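Local structure of sulfate adenylyltransferase (Allochromatium vinosum, 4DNX) at residues A44-F58 with I157-F169. The protein catalyses the transfer of the adenylyl group of ATP to sulfate, giving adenosine 5'-phosphosulfate and diphosphate, a step of sulfur metabolism. Residues are numbered along the deposited sequence; the frame is centred on the assembly and turned at random.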
loop_
_atom_site.group_PDB
_atom_site.type_symbol
_atom_site.label_atom_id
_atom_site.label_comp_id
_atom_site.label_asym_id
_atom_site.label_seq_id
_atom_site.Cartn_x
_atom_site.Cartn_y
_atom_site.Cartn_z
ATOM N N ALA A 44 18.202 1.739 -2.649
ATOM C CA ALA A 44 17.722 2.374 -1.410
ATOM C C ALA A 44 16.271 2.050 -1.113
ATOM O O ALA A 44 15.894 1.857 0.028
ATOM C CB ALA A 44 17.904 3.931 -1.477
ATOM N N VAL A 45 15.452 1.996 -2.168
ATOM C CA VAL A 45 14.027 1.649 -1.990
ATOM C C VAL A 45 13.922 0.199 -1.487
ATOM O O VAL A 45 13.117 -0.060 -0.533
ATOM C CB VAL A 45 13.230 1.861 -3.287
ATOM C CG1 VAL A 45 11.814 1.283 -3.130
ATOM C CG2 VAL A 45 13.097 3.328 -3.577
ATOM N N MET A 46 14.725 -0.712 -2.069
ATOM C CA MET A 46 14.694 -2.148 -1.678
ATOM C C MET A 46 15.177 -2.277 -0.214
ATOM O O MET A 46 14.603 -3.049 0.575
ATOM C CB MET A 46 15.529 -3.045 -2.622
ATOM C CG MET A 46 14.957 -3.106 -4.064
ATOM S SD MET A 46 13.412 -4.095 -4.089
ATOM C CE MET A 46 14.085 -5.706 -4.157
ATOM N N LEU A 47 16.216 -1.533 0.142
ATOM C CA LEU A 47 16.651 -1.523 1.553
ATOM C C LEU A 47 15.560 -0.960 2.491
ATOM O O LEU A 47 15.316 -1.499 3.606
ATOM C CB LEU A 47 17.921 -0.636 1.668
ATOM C CG LEU A 47 19.210 -1.371 1.209
ATOM C CD1 LEU A 47 20.283 -0.290 0.963
ATOM C CD2 LEU A 47 19.640 -2.380 2.267
ATOM N N GLY A 48 14.944 0.152 2.099
ATOM C CA GLY A 48 13.853 0.782 2.876
ATOM C C GLY A 48 12.690 -0.173 3.108
ATOM O O GLY A 48 12.111 -0.176 4.178
ATOM N N ALA A 49 12.407 -0.994 2.094
ATOM C CA ALA A 49 11.173 -1.832 2.070
ATOM C C ALA A 49 11.428 -3.212 2.665
ATOM O O ALA A 49 10.501 -4.038 2.730
ATOM C CB ALA A 49 10.695 -1.960 0.622
ATOM N N GLY A 50 12.653 -3.471 3.134
ATOM C CA GLY A 50 12.976 -4.750 3.812
ATOM C C GLY A 50 13.360 -5.901 2.871
ATOM O O GLY A 50 13.703 -7.009 3.325
ATOM N N TYR A 51 13.318 -5.668 1.564
ATOM C CA TYR A 51 13.689 -6.717 0.621
ATOM C C TYR A 51 15.176 -7.130 0.745
ATOM O O TYR A 51 15.528 -8.294 0.494
ATOM C CB TYR A 51 13.403 -6.258 -0.797
ATOM C CG TYR A 51 11.915 -6.252 -1.139
ATOM C CD1 TYR A 51 11.212 -7.464 -1.272
ATOM C CD2 TYR A 51 11.225 -5.042 -1.347
ATOM C CE1 TYR A 51 9.843 -7.469 -1.588
ATOM C CE2 TYR A 51 9.879 -4.997 -1.671
ATOM C CZ TYR A 51 9.182 -6.240 -1.800
ATOM O OH TYR A 51 7.858 -6.214 -2.143
ATOM N N PHE A 52 16.058 -6.177 1.096
ATOM C CA PHE A 52 17.488 -6.479 1.211
ATOM C C PHE A 52 17.926 -6.584 2.672
ATOM O O PHE A 52 19.101 -6.431 3.028
ATOM C CB PHE A 52 18.326 -5.434 0.449
ATOM C CG PHE A 52 18.191 -5.486 -1.060
ATOM C CD1 PHE A 52 17.518 -6.525 -1.744
ATOM C CD2 PHE A 52 18.718 -4.451 -1.798
ATOM C CE1 PHE A 52 17.440 -6.531 -3.142
ATOM C CE2 PHE A 52 18.636 -4.432 -3.228
ATOM C CZ PHE A 52 17.998 -5.439 -3.884
ATOM N N SER A 53 16.970 -6.939 3.532
ATOM C CA SER A 53 17.319 -7.176 4.924
ATOM C C SER A 53 18.299 -8.345 5.144
ATOM O O SER A 53 18.263 -9.306 4.343
ATOM C CB SER A 53 16.024 -7.547 5.706
ATOM O OG SER A 53 16.303 -7.860 7.083
ATOM N N PRO A 54 19.391 -8.037 5.833
ATOM C CA PRO A 54 19.384 -7.243 7.059
ATOM C C PRO A 54 20.425 -6.141 6.797
ATOM O O PRO A 54 20.961 -5.545 7.757
ATOM C CB PRO A 54 19.887 -8.210 8.142
ATOM C CG PRO A 54 20.842 -9.072 7.420
ATOM C CD PRO A 54 20.203 -9.272 6.045
ATOM N N LEU A 55 20.744 -5.866 5.529
ATOM C CA LEU A 55 21.811 -4.888 5.251
ATOM C C LEU A 55 21.405 -3.464 5.633
ATOM O O LEU A 55 20.231 -3.077 5.552
ATOM C CB LEU A 55 22.216 -4.937 3.765
ATOM C CG LEU A 55 23.230 -6.033 3.382
ATOM C CD1 LEU A 55 22.753 -7.407 3.722
ATOM C CD2 LEU A 55 23.485 -5.967 1.880
ATOM N N ASP A 56 22.400 -2.665 6.044
ATOM C CA ASP A 56 22.076 -1.308 6.561
ATOM C C ASP A 56 22.218 -0.149 5.604
ATOM O O ASP A 56 21.743 0.947 5.901
ATOM C CB ASP A 56 22.826 -0.994 7.877
ATOM C CG ASP A 56 24.301 -0.838 7.701
ATOM O OD1 ASP A 56 24.792 -0.640 6.552
ATOM O OD2 ASP A 56 24.998 -0.882 8.748
ATOM N N GLY A 57 22.817 -0.394 4.445
ATOM C CA GLY A 57 23.079 0.690 3.510
ATOM C C GLY A 57 24.038 0.294 2.417
ATOM O O GLY A 57 24.092 -0.858 2.012
ATOM N N PHE A 58 24.821 1.262 1.940
ATOM C CA PHE A 58 25.662 1.033 0.762
ATOM C C PHE A 58 27.012 0.499 1.180
ATOM O O PHE A 58 27.541 0.892 2.213
ATOM C CB PHE A 58 25.815 2.324 -0.040
ATOM C CG PHE A 58 24.533 2.768 -0.729
ATOM C CD1 PHE A 58 24.088 2.126 -1.899
ATOM C CD2 PHE A 58 23.773 3.810 -0.212
ATOM C CE1 PHE A 58 22.914 2.538 -2.531
ATOM C CE2 PHE A 58 22.596 4.239 -0.836
ATOM C CZ PHE A 58 22.150 3.596 -2.006
ATOM N N ILE A 157 30.496 5.927 -2.279
ATOM C CA ILE A 157 30.234 6.410 -0.913
ATOM C C ILE A 157 29.494 5.302 -0.178
ATOM O O ILE A 157 28.576 4.647 -0.746
ATOM C CB ILE A 157 29.490 7.763 -0.912
ATOM C CG1 ILE A 157 28.131 7.653 -1.593
ATOM C CG2 ILE A 157 30.353 8.797 -1.683
ATOM C CD1 ILE A 157 27.237 8.914 -1.364
ATOM N N SER A 158 29.909 5.059 1.060
ATOM C CA SER A 158 29.381 3.893 1.796
ATOM C C SER A 158 28.985 4.277 3.208
ATOM O O SER A 158 29.473 5.292 3.747
ATOM C CB SER A 158 30.399 2.733 1.833
ATOM O OG SER A 158 31.667 3.163 2.330
ATOM N N GLY A 159 28.074 3.484 3.774
ATOM C CA GLY A 159 27.548 3.770 5.121
ATOM C C GLY A 159 26.060 3.503 5.222
ATOM O O GLY A 159 25.371 3.306 4.178
ATOM N N PRO A 160 25.532 3.518 6.447
ATOM C CA PRO A 160 24.140 3.155 6.685
ATOM C C PRO A 160 23.173 4.270 6.238
ATOM O O PRO A 160 23.548 5.455 6.260
ATOM C CB PRO A 160 24.064 2.975 8.225
ATOM C CG PRO A 160 25.187 3.853 8.742
ATOM C CD PRO A 160 26.252 3.866 7.699
ATOM N N ILE A 161 21.948 3.880 5.850
ATOM C CA ILE A 161 20.965 4.868 5.402
ATOM C C ILE A 161 19.655 4.724 6.173
ATOM O O ILE A 161 19.367 3.656 6.727
ATOM C CB ILE A 161 20.688 4.774 3.843
ATOM C CG1 ILE A 161 19.984 3.455 3.503
ATOM C CG2 ILE A 161 22.000 4.974 3.026
ATOM C CD1 ILE A 161 19.609 3.366 1.968
ATOM N N GLN A 162 18.895 5.819 6.198
ATOM C CA GLN A 162 17.507 5.906 6.697
ATOM C C GLN A 162 16.688 6.398 5.512
ATOM O O GLN A 162 16.919 7.508 5.000
ATOM C CB GLN A 162 17.420 6.887 7.869
ATOM C CG GLN A 162 18.235 6.421 9.072
ATOM C CD GLN A 162 18.476 7.554 10.087
ATOM O OE1 GLN A 162 19.173 8.561 9.816
ATOM N NE2 GLN A 162 17.897 7.400 11.240
ATOM N N VAL A 163 15.713 5.586 5.110
ATOM C CA VAL A 163 14.892 5.825 3.902
ATOM C C VAL A 163 13.582 6.538 4.247
ATOM O O VAL A 163 12.893 6.150 5.213
ATOM C CB VAL A 163 14.646 4.512 3.153
ATOM C CG1 VAL A 163 13.754 4.793 1.922
ATOM C CG2 VAL A 163 16.005 3.841 2.784
ATOM N N LEU A 164 13.268 7.624 3.528
ATOM C CA LEU A 164 12.147 8.501 3.860
ATOM C C LEU A 164 10.903 8.250 3.010
ATOM O O LEU A 164 9.789 8.657 3.361
ATOM C CB LEU A 164 12.580 9.985 3.744
ATOM C CG LEU A 164 13.725 10.361 4.690
ATOM C CD1 LEU A 164 13.964 11.871 4.545
ATOM C CD2 LEU A 164 13.401 10.040 6.149
ATOM N N ASN A 165 11.102 7.624 1.862
ATOM C CA ASN A 165 9.964 7.290 0.969
ATOM C C ASN A 165 10.373 6.221 -0.005
ATOM O O ASN A 165 11.553 5.774 -0.031
ATOM C CB ASN A 165 9.427 8.531 0.231
ATOM C CG ASN A 165 10.485 9.212 -0.613
ATOM O OD1 ASN A 165 10.906 8.682 -1.647
ATOM N ND2 ASN A 165 10.930 10.395 -0.158
ATOM N N PHE A 166 9.386 5.759 -0.787
ATOM C CA PHE A 166 9.641 4.708 -1.779
ATOM C C PHE A 166 9.568 5.217 -3.185
ATOM O O PHE A 166 9.244 4.444 -4.119
ATOM C CB PHE A 166 8.662 3.556 -1.539
ATOM C CG PHE A 166 8.809 2.951 -0.148
ATOM C CD1 PHE A 166 10.014 2.369 0.232
ATOM C CD2 PHE A 166 7.747 2.900 0.746
ATOM C CE1 PHE A 166 10.190 1.801 1.498
ATOM C CE2 PHE A 166 7.919 2.292 2.027
ATOM C CZ PHE A 166 9.127 1.748 2.399
ATOM N N SER A 167 9.897 6.492 -3.348
ATOM C CA SER A 167 10.083 7.066 -4.709
ATOM C C SER A 167 8.744 7.006 -5.523
ATOM O O SER A 167 7.603 6.935 -4.963
ATOM C CB SER A 167 11.286 6.359 -5.373
ATOM O OG SER A 167 11.675 6.966 -6.634
ATOM N N TYR A 168 8.865 6.999 -6.856
ATOM C CA TYR A 168 7.729 6.989 -7.723
ATOM C C TYR A 168 7.060 5.623 -7.731
ATOM O O TYR A 168 5.903 5.511 -8.197
ATOM C CB TYR A 168 8.157 7.400 -9.161
ATOM C CG TYR A 168 8.946 6.352 -9.897
ATOM C CD1 TYR A 168 10.344 6.302 -9.810
ATOM C CD2 TYR A 168 8.302 5.437 -10.720
ATOM C CE1 TYR A 168 11.084 5.321 -10.504
ATOM C CE2 TYR A 168 9.003 4.460 -11.369
ATOM C CZ TYR A 168 10.381 4.426 -11.306
ATOM O OH TYR A 168 11.075 3.461 -11.997
ATOM N N PHE A 169 7.725 4.593 -7.202
ATOM C CA PHE A 169 7.119 3.250 -7.232
ATOM C C PHE A 169 5.831 3.244 -6.392
ATOM O O PHE A 169 4.839 2.576 -6.750
ATOM C CB PHE A 169 8.090 2.210 -6.664
ATOM C CG PHE A 169 9.410 2.145 -7.404
ATOM C CD1 PHE A 169 9.455 1.705 -8.744
ATOM C CD2 PHE A 169 10.587 2.555 -6.801
ATOM C CE1 PHE A 169 10.682 1.609 -9.441
ATOM C CE2 PHE A 169 11.830 2.491 -7.489
ATOM C CZ PHE A 169 11.878 2.017 -8.818
#
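Val163 fits a shallow notch that Gly48 leaves on the flank of helix 38-48: its CG2 lies 3.7 Å from Gly48 CA and also meets the carbonyl O of Ala44 one turn earlier. A side chain at Gly48 would have to share this place, since a beta carbon there would clash with Val163 CG1. Next to it, Phe166 brings its ring edge to the same glycine's backbone, CE1 standing 3.6 Å from Gly48 C, with that carbon in the ring plane. Val45 fills the hollow lined by Phe166, Ser167 and Phe169 with both branches. CG1, trans to the backbone N, reaches Phe166 CD1 at 4.0 Å and the Phe169 ring, while CG2 touches Ser167 CB, whose hydroxyl is bonded to Asp103. Helix 44-48 crosses strand 157-163 at 78°, within the PUA-like domain, and strand 57-58 returns to pair antiparallel with the same strand. Two bonds join Phe58 and Gly159, N to O in each direction; the one from Gly159 N to Phe58 O is nearly straight (166°). A third, from Ile161 N to Asp56 O, spans 2.9 Å. Gly57 faces Pro160 at a CA-CA separation of 4.2 Å, where a beta carbon on Gly57 would run into Gly159 O. Ile161 bridges helix 44-48 and strand 57-58: with CG1 between the backbone N and the carbonyl carbon (chi1 67°), CD1 projects to Ala44 CB and Leu47 CD1, each 3.9 Å away, while CG2 leans against Phe58 CD2. Shortening this residue to alanine would probably open a gap between Ala44, Leu47 and the Phe58 ring, leaving that ring freer to shift. The Asp56 carboxylate lies alongside the Pro160 ring, CG to CB 3.9 Å, at the exposed margin.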